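Putative alpha-L-fucosidase (PDB 3EYP) probably hydrolyses alpha-L-fucosidic linkages, releasing fucose from glycans, as a member of glycoside hydrolase family 29. Local coordinates at residues Gly42-Ser45 with Thr46-Asn50; Asp104-Arg107 with Glu108-Ala112; Glu384-Ile387 with Glu388-His391; Trp407-Pro411 with Glu412-Lys416. One frame throughout, in Å; residues are numbered along the deposited sequence.

Interaction 1 of 4, residues Gly42-Ser45 with Thr46-Asn50; sequences GKAS and TAIFN
With Ile48 CG1 set between its own backbone N and carbonyl carbon (chi1 74°), the ethyl arm swings back over the preceding backbone: CG1 comes to 3.3 Å from Ser45 O, and CD1 reaches on to Ala44 CB at 4.1 Å. Ser45 turns its hydroxyl the other way, with OG opposite its backbone N (chi1 178°) and leaning toward the amides that follow. There Ala47 N gives OG a weak hydrogen bond of 3.3 Å, the two-residue spacing of an ST turn, and Ala47 CB lies 3.5 Å from the same oxygen. This turn opens the short 3-10 segment 46-48, in the long excursion between strand 22-26 and helix 56-65 of the fucosidase barrel. Ile48 N closes the first 3-10 bond on Ser45 O at 3.1 Å, fairly straight on the hydrogen side (159°) but from above the carbonyl plane. An alanine at Ile48 would keep this backbone bond, yet is likely to strip the apolar cover from Ser45 O and deprive the Ala44 methyl of its mate. Thr46 OG1 bonds to Asn95 O, Ala44 O takes a hydrogen bond from Tyr91, and the Phe49 ring turns inward among Phe28, Phe33 and Phe81.

Interaction 2 of 4, residues Asp104-Arg107 with Glu108-Ala112; sequences DVVR and EFVDA
The first turns of helix 105-116, which lies on the beta-alpha-beta crossover from strand 70-76 to strand 119-124 of the TIM barrel, join Asp104-Arg107 to Glu108-Ala112. Backbone bonds four residues apart make the frame, from Glu108 N to Asp104 O (3.2 Å) through Asp111 N to Arg107 O (2.9 Å). Asp104 is the N-cap: its OD1 takes Arg107 N at 2.9 Å, from well above the carboxylate plane, while OD2 bonds to Tyr157. Glu108 runs, extended beyond CG, toward the same end, its CG 3.3 Å from Asp104 O; a water links Glu108 OE2 to Asp104 N, and OE2 also forms a salt bridge with Lys99. Arg107 and Asp111 flank each other without direct ion pairing. Bends at chi2 (48°) and chi3 (73°) bring the arginine chain obliquely past the carboxylate, CD 3.7 Å from Asp111 OD2, and a water joins NH1 (2.7 Å) to OD1 (2.5 Å). Asp104 and Glu108 thus place two carboxylates at the N-terminal end, where the helix dipole, and Lys99 for Glu108, would probably favour their charged forms; the charge of Arg107 is shared among water-bridged Asp111, Asp156 O at NH2 and, by cation-pi contact, the Tyr157 ring.

Interaction 3 of 4, residues Glu384-Ile387 with Glu388-His391; sequences EEVI and ELGH
Val386 and Ile387 touch Glu388-His391 where the chain leaves strand 380-385 and, through a short 3-10 turn, heads for strand 393-401 in the other sheet of the F5/8 type C beta sandwich. Bent at chi2 (89°), the Glu388 chain curls back so that OE1 sits 3.7 Å from Val386 CG1, crossing that side chain at about a right angle; a water carries the link on, donating to OE1 and accepting from Ile387 N. Leu389 follows, side by side with Val386 and pointing the same way, CD1 to CG1 3.8 Å, while its N bonds to Val386 O at 3.0 Å. Gly390 N repeats the pattern on Ile387 O, also at 3.0 Å but from far above the carbonyl plane. Gly390 has a positive phi (99°), where a CB would crowd the carbonyl O of Leu389. The Gly390 carbonyl then turns to a water, which it shares, weakly on the other side, with Glu385 OE1. That buried carboxylate is gripped on both oxygens: OE1 also takes Gly420 N, and OE2 takes Arg392 N and Thr393 N. A glutamine in place of Glu385 would probably turn an NH2 on one set of these donors, leaving backbone amides without an acceptor. At the end of the segment, His391 has its NE2 bonded to Ala222 N and its ring edge-to-face with Trp221. A further water, the second on Glu385 OE1, lies in the plane of the His391 ring at its edge, 2.8 Å from ND1 and 2.5 Å from Glu385 OE1.

Interaction 4 of 4, residues Trp407-Pro411 with Glu412-Lys416; sequences WITIP and EATDK
Hydrogen bonding from Ala413 and Thr414 centres on the carbonyl of Ile410, in a type I beta turn, Ile410-Ala413, just past the edge strand 408-409 of the F5/8 type C sandwich. Ile410 O accepts twice: from Ala413 N at 2.9 Å, the bond that closes the turn, and from Thr414 OG1 at 2.7 Å, an added side-chain closure, the two donors arriving from opposite faces of the carbonyl plane. Thr414 reaches it because OG1 lies opposite its own carbonyl carbon and next to its backbone N (chi1 -52°), which swings the hydroxyl back over the turn. Water adds two further links. One accepts from Ile410 N and donates to Thr414 OG1, spanning the same two residues on a second path; the other donates to Pro411 O and accepts from Thr414 N at 3.0 Å. Apolar contact is slight: Ile410 CG2 meets Ala413 CB at 4.1 Å, the two residues packing on Leu427 and Val425 respectively. The contact between carboxylate and carbon is closer. Glu412, bent at chi2, lies alongside the Pro411 ring, its OE1 3.5 Å from both Pro411 CD and Ile410 CG2, while OE2 is held by Ala428 N. Beyond Thr414, Asp415 and Lys416 together face Trp396 in a G1 beta bulge, continuing the pairing with strand 393-401 that Ala413 begins at Val398; Lys416 also forms a salt bridge with Asp218. With its hydroxyl giving to Ile410 O and receiving from water, Thr414 uses both polarities of one group, so the turn is closed by its side chain as well as by backbone.

The four local contacts form two pairs, one in each part of the chain. Interactions 1 and 2 belong to the barrel; their centres are 20 Å apart, and they meet where Phe49 CZ packs on Val105 CG2 at 4.0 Å. Interactions 3 and 4 share the beta sandwich, with centres 22 Å apart and nearest atoms about 10 Å apart, so they do not touch. The pairs lie on opposite sides of the chain's centre, and interactions 1 and 4 are farthest apart, at about 56 Å between centres. Both sandwich contacts nevertheless reach the barrel region: His391 to Trp221 and Ala222, Lys416 to Asp218, and Ile387 to helix 12-20.

Interaction 1 of 4, residues Gly42-Ser45 with Thr46-Asn50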
loop_
_atom_site.group_PDB
_atom_site.type_symbol
_atom_site.label_atom_id
_atom_site.label_comp_id
_atom_site.label_asym_id
_atom_site.label_seq_id
_atom_site.Cartn_x
_atom_site.Cartn_y
_atom_site.Cartn_z
ATOM N N GLY A 42 17.580 -14.501 -17.390
ATOM C CA GLY A 42 17.164 -15.899 -17.454
ATOM C C GLY A 42 18.321 -16.852 -17.799
ATOM O O GLY A 42 18.131 -18.083 -17.950
ATOM N N LYS A 43 19.504 -16.279 -17.968
ATOM C CA LYS A 43 20.683 -17.051 -18.354
ATOM C C LYS A 43 21.653 -17.348 -17.249
ATOM O O LYS A 43 22.642 -18.073 -17.414
ATOM C CB LYS A 43 21.437 -16.356 -19.502
ATOM C CG LYS A 43 20.666 -16.361 -20.845
ATOM C CD LYS A 43 21.325 -15.445 -21.867
ATOM C CE LYS A 43 20.581 -15.426 -23.170
ATOM N NZ LYS A 43 21.342 -14.673 -24.236
ATOM N N ALA A 44 21.427 -16.775 -16.094
ATOM C CA ALA A 44 22.295 -17.060 -14.983
ATOM C C ALA A 44 22.160 -18.532 -14.610
ATOM O O ALA A 44 21.053 -19.087 -14.589
ATOM C CB ALA A 44 21.985 -16.182 -13.758
ATOM N N SER A 45 23.302 -19.108 -14.245
ATOM C CA SER A 45 23.348 -20.490 -13.714
ATOM C C SER A 45 22.665 -20.585 -12.359
ATOM O O SER A 45 22.986 -19.860 -11.407
ATOM C CB SER A 45 24.805 -21.033 -13.627
ATOM O OG SER A 45 24.852 -22.366 -13.075
ATOM N N THR A 46 21.759 -21.529 -12.254
ATOM C CA THR A 46 21.110 -21.740 -10.954
ATOM C C THR A 46 22.067 -21.991 -9.825
ATOM O O THR A 46 21.739 -21.675 -8.653
ATOM C CB THR A 46 20.129 -22.930 -10.957
ATOM O OG1 THR A 46 20.829 -24.119 -11.329
ATOM C CG2 THR A 46 18.972 -22.673 -11.929
ATOM N N ALA A 47 23.232 -22.563 -10.174
ATOM C CA ALA A 47 24.263 -22.884 -9.180
ATOM C C ALA A 47 24.637 -21.683 -8.286
ATOM O O ALA A 47 25.012 -21.840 -7.117
ATOM C CB ALA A 47 25.567 -23.384 -9.855
ATOM N N ILE A 48 24.609 -20.481 -8.872
ATOM C CA ILE A 48 25.069 -19.279 -8.148
ATOM C C ILE A 48 24.188 -18.881 -6.978
ATOM O O ILE A 48 24.596 -18.082 -6.144
ATOM C CB ILE A 48 25.282 -18.018 -9.066
ATOM C CG1 ILE A 48 23.936 -17.394 -9.506
ATOM C CG2 ILE A 48 26.092 -18.352 -10.316
ATOM C CD1 ILE A 48 24.139 -15.987 -10.268
ATOM N N PHE A 49 22.987 -19.434 -6.901
ATOM C CA PHE A 49 22.079 -19.065 -5.826
ATOM C C PHE A 49 22.484 -19.827 -4.589
ATOM O O PHE A 49 22.352 -21.024 -4.469
ATOM C CB PHE A 49 20.596 -19.319 -6.178
ATOM C CG PHE A 49 19.636 -18.911 -5.088
ATOM C CD1 PHE A 49 19.177 -17.605 -5.011
ATOM C CD2 PHE A 49 19.225 -19.801 -4.112
ATOM C CE1 PHE A 49 18.287 -17.183 -4.038
ATOM C CE2 PHE A 49 18.333 -19.380 -3.099
ATOM C CZ PHE A 49 17.848 -18.071 -3.081
ATOM N N ASN A 50 22.953 -19.059 -3.626
ATOM C CA ASN A 50 23.584 -19.618 -2.489
ATOM C C ASN A 50 23.679 -18.705 -1.265
ATOM O O ASN A 50 24.784 -18.383 -0.834
ATOM C CB ASN A 50 25.016 -20.026 -2.895
ATOM C CG ASN A 50 25.607 -20.996 -1.953
ATOM O OD1 ASN A 50 24.894 -21.720 -1.256
ATOM N ND2 ASN A 50 26.922 -21.033 -1.906
#

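Interaction 2 of 4, residues Asp104-Arg107 with Glu108-Ala112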
loop_
_atom_site.group_PDB
_atom_site.type_symbol
_atom_site.label_atom_id
_atom_site.label_comp_id
_atom_site.label_asym_id
_atom_site.label_seq_id
_atom_site.Cartn_x
_atom_site.Cartn_y
_atom_site.Cartn_z
ATOM N N ASP A 104 13.876 -24.476 0.114
ATOM C CA ASP A 104 12.618 -23.848 -0.336
ATOM C C ASP A 104 12.443 -22.538 0.400
ATOM O O ASP A 104 12.098 -22.482 1.559
ATOM C CB ASP A 104 11.465 -24.821 -0.113
ATOM C CG ASP A 104 10.108 -24.308 -0.634
ATOM O OD1 ASP A 104 9.950 -23.086 -0.908
ATOM O OD2 ASP A 104 9.186 -25.139 -0.700
ATOM N N VAL A 105 12.781 -21.472 -0.292
ATOM C CA VAL A 105 12.729 -20.150 0.305
ATOM C C VAL A 105 11.265 -19.711 0.545
ATOM O O VAL A 105 10.959 -19.148 1.597
ATOM C CB VAL A 105 13.502 -19.092 -0.515
ATOM C CG1 VAL A 105 13.474 -17.799 0.220
ATOM C CG2 VAL A 105 14.973 -19.549 -0.742
ATOM N N VAL A 106 10.388 -20.076 -0.359
ATOM C CA VAL A 106 8.950 -19.759 -0.201
ATOM C C VAL A 106 8.427 -20.416 1.111
ATOM O O VAL A 106 7.806 -19.772 1.929
ATOM C CB VAL A 106 8.068 -20.083 -1.414
ATOM C CG1 VAL A 106 6.644 -19.653 -1.144
ATOM C CG2 VAL A 106 8.531 -19.272 -2.705
ATOM N N ARG A 107 8.787 -21.666 1.312
ATOM C CA ARG A 107 8.477 -22.404 2.550
ATOM C C ARG A 107 8.942 -21.630 3.787
ATOM O O ARG A 107 8.168 -21.337 4.658
ATOM C CB ARG A 107 9.134 -23.780 2.563
ATOM C CG ARG A 107 8.648 -24.773 3.652
ATOM C CD ARG A 107 7.122 -24.893 3.776
ATOM N NE ARG A 107 6.581 -25.638 2.635
ATOM C CZ ARG A 107 5.320 -25.614 2.238
ATOM N NH1 ARG A 107 4.422 -24.918 2.897
ATOM N NH2 ARG A 107 4.941 -26.310 1.181
ATOM N N GLU A 108 10.230 -21.362 3.875
ATOM C CA GLU A 108 10.823 -20.581 4.984
ATOM C C GLU A 108 10.074 -19.266 5.252
ATOM O O GLU A 108 9.780 -18.880 6.389
ATOM C CB GLU A 108 12.315 -20.324 4.712
ATOM C CG GLU A 108 13.069 -21.673 4.554
ATOM C CD GLU A 108 14.555 -21.655 4.845
ATOM O OE1 GLU A 108 15.053 -20.752 5.548
ATOM O OE2 GLU A 108 15.214 -22.637 4.414
ATOM N N PHE A 109 9.833 -18.564 4.163
ATOM C CA PHE A 109 9.076 -17.317 4.168
ATOM C C PHE A 109 7.697 -17.442 4.803
ATOM O O PHE A 109 7.392 -16.763 5.799
ATOM C CB PHE A 109 9.002 -16.718 2.741
ATOM C CG PHE A 109 8.113 -15.505 2.638
ATOM C CD1 PHE A 109 8.475 -14.278 3.214
ATOM C CD2 PHE A 109 6.919 -15.585 1.970
ATOM C CE1 PHE A 109 7.629 -13.181 3.124
ATOM C CE2 PHE A 109 6.095 -14.511 1.887
ATOM C CZ PHE A 109 6.464 -13.300 2.470
ATOM N N VAL A 110 6.850 -18.281 4.215
ATOM C CA VAL A 110 5.495 -18.466 4.747
ATOM C C VAL A 110 5.499 -19.078 6.141
ATOM O O VAL A 110 4.593 -18.800 6.927
ATOM C CB VAL A 110 4.488 -19.291 3.863
ATOM C CG1 VAL A 110 4.280 -18.652 2.498
ATOM C CG2 VAL A 110 4.893 -20.725 3.749
ATOM N N ASP A 111 6.521 -19.847 6.479
ATOM C CA ASP A 111 6.580 -20.418 7.843
ATOM C C ASP A 111 6.858 -19.286 8.837
ATOM O O ASP A 111 6.192 -19.161 9.865
ATOM C CB ASP A 111 7.607 -21.554 7.983
ATOM C CG ASP A 111 7.110 -22.869 7.386
ATOM O OD1 ASP A 111 5.904 -23.030 7.119
ATOM O OD2 ASP A 111 7.967 -23.738 7.146
ATOM N N ALA A 112 7.825 -18.435 8.509
ATOM C CA ALA A 112 8.163 -17.274 9.329
ATOM C C ALA A 112 6.945 -16.319 9.443
ATOM O O ALA A 112 6.668 -15.757 10.504
ATOM C CB ALA A 112 9.449 -16.497 8.783
HETATM O O HOH W 1 14.347 -24.629 3.061
HETATM O O HOH W 2 4.324 -24.191 5.490
#

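Interaction 3 of 4, residues Glu384-Ile387 with Glu388-His391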
loop_
_atom_site.group_PDB
_atom_site.type_symbol
_atom_site.label_atom_id
_atom_site.label_comp_id
_atom_site.label_asym_id
_atom_site.label_seq_id
_atom_site.Cartn_x
_atom_site.Cartn_y
_atom_site.Cartn_z
ATOM N N GLU A 384 -10.173 11.044 8.192
ATOM C CA GLU A 384 -10.560 9.686 7.731
ATOM C C GLU A 384 -12.045 9.554 7.487
ATOM O O GLU A 384 -12.868 9.817 8.346
ATOM C CB GLU A 384 -10.133 8.616 8.750
ATOM C CG GLU A 384 -8.645 8.622 9.037
ATOM C CD GLU A 384 -8.246 7.714 10.196
ATOM O OE1 GLU A 384 -9.113 7.192 10.925
ATOM O OE2 GLU A 384 -7.039 7.510 10.388
ATOM N N GLU A 385 -12.363 9.124 6.281
ATOM C CA GLU A 385 -13.725 8.910 5.815
ATOM C C GLU A 385 -14.179 7.485 6.079
ATOM O O GLU A 385 -13.364 6.541 6.240
ATOM C CB GLU A 385 -13.798 9.236 4.295
ATOM C CG GLU A 385 -15.118 9.719 3.814
ATOM C CD GLU A 385 -15.042 10.371 2.411
ATOM O OE1 GLU A 385 -14.027 10.138 1.688
ATOM O OE2 GLU A 385 -16.008 11.102 2.040
ATOM N N VAL A 386 -15.499 7.344 6.191
ATOM C CA VAL A 386 -16.134 6.036 6.316
ATOM C C VAL A 386 -16.184 5.422 4.919
ATOM O O VAL A 386 -17.100 5.602 4.194
ATOM C CB VAL A 386 -17.598 6.148 6.934
ATOM C CG1 VAL A 386 -18.251 4.761 7.073
ATOM C CG2 VAL A 386 -17.541 6.845 8.312
ATOM N N ILE A 387 -15.162 4.666 4.563
ATOM C CA ILE A 387 -14.993 4.280 3.168
ATOM C C ILE A 387 -15.976 3.293 2.611
ATOM O O ILE A 387 -16.238 3.266 1.421
ATOM C CB ILE A 387 -13.529 3.863 2.842
ATOM C CG1 ILE A 387 -13.088 2.662 3.669
ATOM C CG2 ILE A 387 -12.641 5.055 3.010
ATOM C CD1 ILE A 387 -11.635 2.151 3.284
ATOM N N GLU A 388 -16.545 2.483 3.492
ATOM C CA GLU A 388 -17.652 1.580 3.118
ATOM C C GLU A 388 -18.812 2.364 2.495
ATOM O O GLU A 388 -19.627 1.824 1.739
ATOM C CB GLU A 388 -18.170 0.822 4.348
ATOM C CG GLU A 388 -17.180 -0.125 4.962
ATOM C CD GLU A 388 -16.294 0.510 6.034
ATOM O OE1 GLU A 388 -16.261 1.766 6.172
ATOM O OE2 GLU A 388 -15.633 -0.260 6.769
ATOM N N LEU A 389 -18.855 3.657 2.794
ATOM C CA LEU A 389 -19.995 4.492 2.401
ATOM C C LEU A 389 -19.655 5.318 1.167
ATOM O O LEU A 389 -20.469 6.079 0.652
ATOM C CB LEU A 389 -20.442 5.406 3.548
ATOM C CG LEU A 389 -21.184 4.680 4.682
ATOM C CD1 LEU A 389 -21.677 5.649 5.739
ATOM C CD2 LEU A 389 -22.329 3.823 4.107
ATOM N N GLY A 390 -18.423 5.155 0.698
ATOM C CA GLY A 390 -17.994 5.771 -0.576
ATOM C C GLY A 390 -17.230 7.044 -0.412
ATOM O O GLY A 390 -17.082 7.532 0.682
ATOM N N HIS A 391 -16.660 7.542 -1.519
ATOM C CA HIS A 391 -16.117 8.889 -1.555
ATOM C C HIS A 391 -17.318 9.852 -1.544
ATOM O O HIS A 391 -18.045 10.014 -2.542
ATOM C CB HIS A 391 -15.279 9.189 -2.801
ATOM C CG HIS A 391 -13.842 8.726 -2.713
ATOM N ND1 HIS A 391 -12.900 9.328 -1.897
ATOM C CD2 HIS A 391 -13.174 7.799 -3.438
ATOM C CE1 HIS A 391 -11.722 8.733 -2.078
ATOM N NE2 HIS A 391 -11.867 7.798 -3.007
HETATM O O HOH W 3 -13.432 11.559 -0.333
HETATM O O HOH W 4 -14.429 7.403 1.489
HETATM O O HOH W 5 -14.278 3.076 7.314
#

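Interaction 4 of 4, residues Trp407-Pro411 with Glu412-Lys416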
loop_
_atom_site.group_PDB
_atom_site.type_symbol
_atom_site.label_atom_id
_atom_site.label_comp_id
_atom_site.label_asym_id
_atom_site.label_seq_id
_atom_site.Cartn_x
_atom_site.Cartn_y
_atom_site.Cartn_z
ATOM N N TRP A 407 -10.908 33.799 11.294
ATOM C CA TRP A 407 -10.386 32.496 10.854
ATOM C C TRP A 407 -9.216 32.714 9.913
ATOM O O TRP A 407 -9.329 33.419 8.902
ATOM C CB TRP A 407 -11.450 31.664 10.155
ATOM C CG TRP A 407 -12.489 31.194 11.074
ATOM C CD1 TRP A 407 -13.802 31.548 11.063
ATOM C CD2 TRP A 407 -12.331 30.283 12.170
ATOM N NE1 TRP A 407 -14.479 30.916 12.087
ATOM C CE2 TRP A 407 -13.600 30.125 12.771
ATOM C CE3 TRP A 407 -11.251 29.560 12.687
ATOM C CZ2 TRP A 407 -13.800 29.318 13.865
ATOM C CZ3 TRP A 407 -11.464 28.765 13.771
ATOM C CH2 TRP A 407 -12.725 28.634 14.343
ATOM N N ILE A 408 -8.106 32.079 10.270
ATOM C CA ILE A 408 -6.860 32.131 9.508
ATOM C C ILE A 408 -6.773 30.841 8.718
ATOM O O ILE A 408 -7.028 29.764 9.240
ATOM C CB ILE A 408 -5.614 32.281 10.427
ATOM C CG1 ILE A 408 -5.705 33.568 11.240
ATOM C CG2 ILE A 408 -4.318 32.320 9.630
ATOM C CD1 ILE A 408 -6.090 33.313 12.709
ATOM N N THR A 409 -6.463 30.967 7.443
ATOM C CA THR A 409 -6.419 29.791 6.591
ATOM C C THR A 409 -5.098 29.089 6.817
ATOM O O THR A 409 -4.135 29.676 7.284
ATOM C CB THR A 409 -6.585 30.085 5.100
ATOM O OG1 THR A 409 -5.356 30.624 4.564
ATOM C CG2 THR A 409 -7.785 30.986 4.840
ATOM N N ILE A 410 -5.102 27.797 6.522
ATOM C CA ILE A 410 -3.896 26.983 6.544
ATOM C C ILE A 410 -3.556 26.659 5.100
ATOM O O ILE A 410 -4.291 25.944 4.450
ATOM C CB ILE A 410 -4.095 25.673 7.346
ATOM C CG1 ILE A 410 -4.421 25.991 8.822
ATOM C CG2 ILE A 410 -2.810 24.847 7.294
ATOM C CD1 ILE A 410 -4.851 24.797 9.661
ATOM N N PRO A 411 -2.458 27.215 4.575
ATOM C CA PRO A 411 -2.182 27.145 3.146
ATOM C C PRO A 411 -2.239 25.775 2.571
ATOM O O PRO A 411 -2.671 25.618 1.447
ATOM C CB PRO A 411 -0.762 27.667 3.044
ATOM C CG PRO A 411 -0.644 28.664 4.164
ATOM C CD PRO A 411 -1.475 28.060 5.282
ATOM N N GLU A 412 -1.790 24.797 3.355
ATOM C CA GLU A 412 -1.618 23.415 2.876
ATOM C C GLU A 412 -2.921 22.613 3.004
ATOM O O GLU A 412 -3.050 21.471 2.523
ATOM C CB GLU A 412 -0.452 22.708 3.651
ATOM C CG GLU A 412 0.947 23.443 3.690
ATOM C CD GLU A 412 1.073 24.441 4.864
ATOM O OE1 GLU A 412 0.031 24.927 5.321
ATOM O OE2 GLU A 412 2.212 24.760 5.344
ATOM N N ALA A 413 -3.894 23.224 3.661
ATOM C CA ALA A 413 -5.175 22.577 3.949
ATOM C C ALA A 413 -6.358 23.411 3.533
ATOM O O ALA A 413 -7.335 23.508 4.264
ATOM C CB ALA A 413 -5.293 22.210 5.460
ATOM N N THR A 414 -6.227 23.980 2.344
ATOM C CA THR A 414 -7.260 24.772 1.685
ATOM C C THR A 414 -7.740 24.186 0.357
ATOM O O THR A 414 -6.987 23.923 -0.561
ATOM C CB THR A 414 -6.719 26.162 1.436
ATOM O OG1 THR A 414 -6.202 26.693 2.660
ATOM C CG2 THR A 414 -7.819 27.093 0.855
ATOM N N ASP A 415 -9.047 23.974 0.307
ATOM C CA ASP A 415 -9.721 23.493 -0.881
ATOM C C ASP A 415 -9.095 22.185 -1.331
ATOM O O ASP A 415 -8.848 21.961 -2.532
ATOM C CB ASP A 415 -9.627 24.574 -1.970
ATOM C CG ASP A 415 -10.384 25.872 -1.593
ATOM O OD1 ASP A 415 -11.364 25.792 -0.806
ATOM O OD2 ASP A 415 -9.956 26.956 -2.066
ATOM N N LYS A 416 -8.864 21.328 -0.329
ATOM C CA LYS A 416 -8.474 19.941 -0.541
ATOM C C LYS A 416 -9.651 19.192 -1.124
ATOM O O LYS A 416 -10.784 19.611 -1.027
ATOM C CB LYS A 416 -7.976 19.284 0.735
ATOM C CG LYS A 416 -6.764 19.959 1.365
ATOM C CD LYS A 416 -5.738 20.264 0.376
ATOM C CE LYS A 416 -4.901 19.067 0.007
ATOM N NZ LYS A 416 -4.077 19.368 -1.233
HETATM O O HOH W 6 -7.438 26.845 5.079
HETATM O O HOH W 7 -4.164 23.461 0.210
#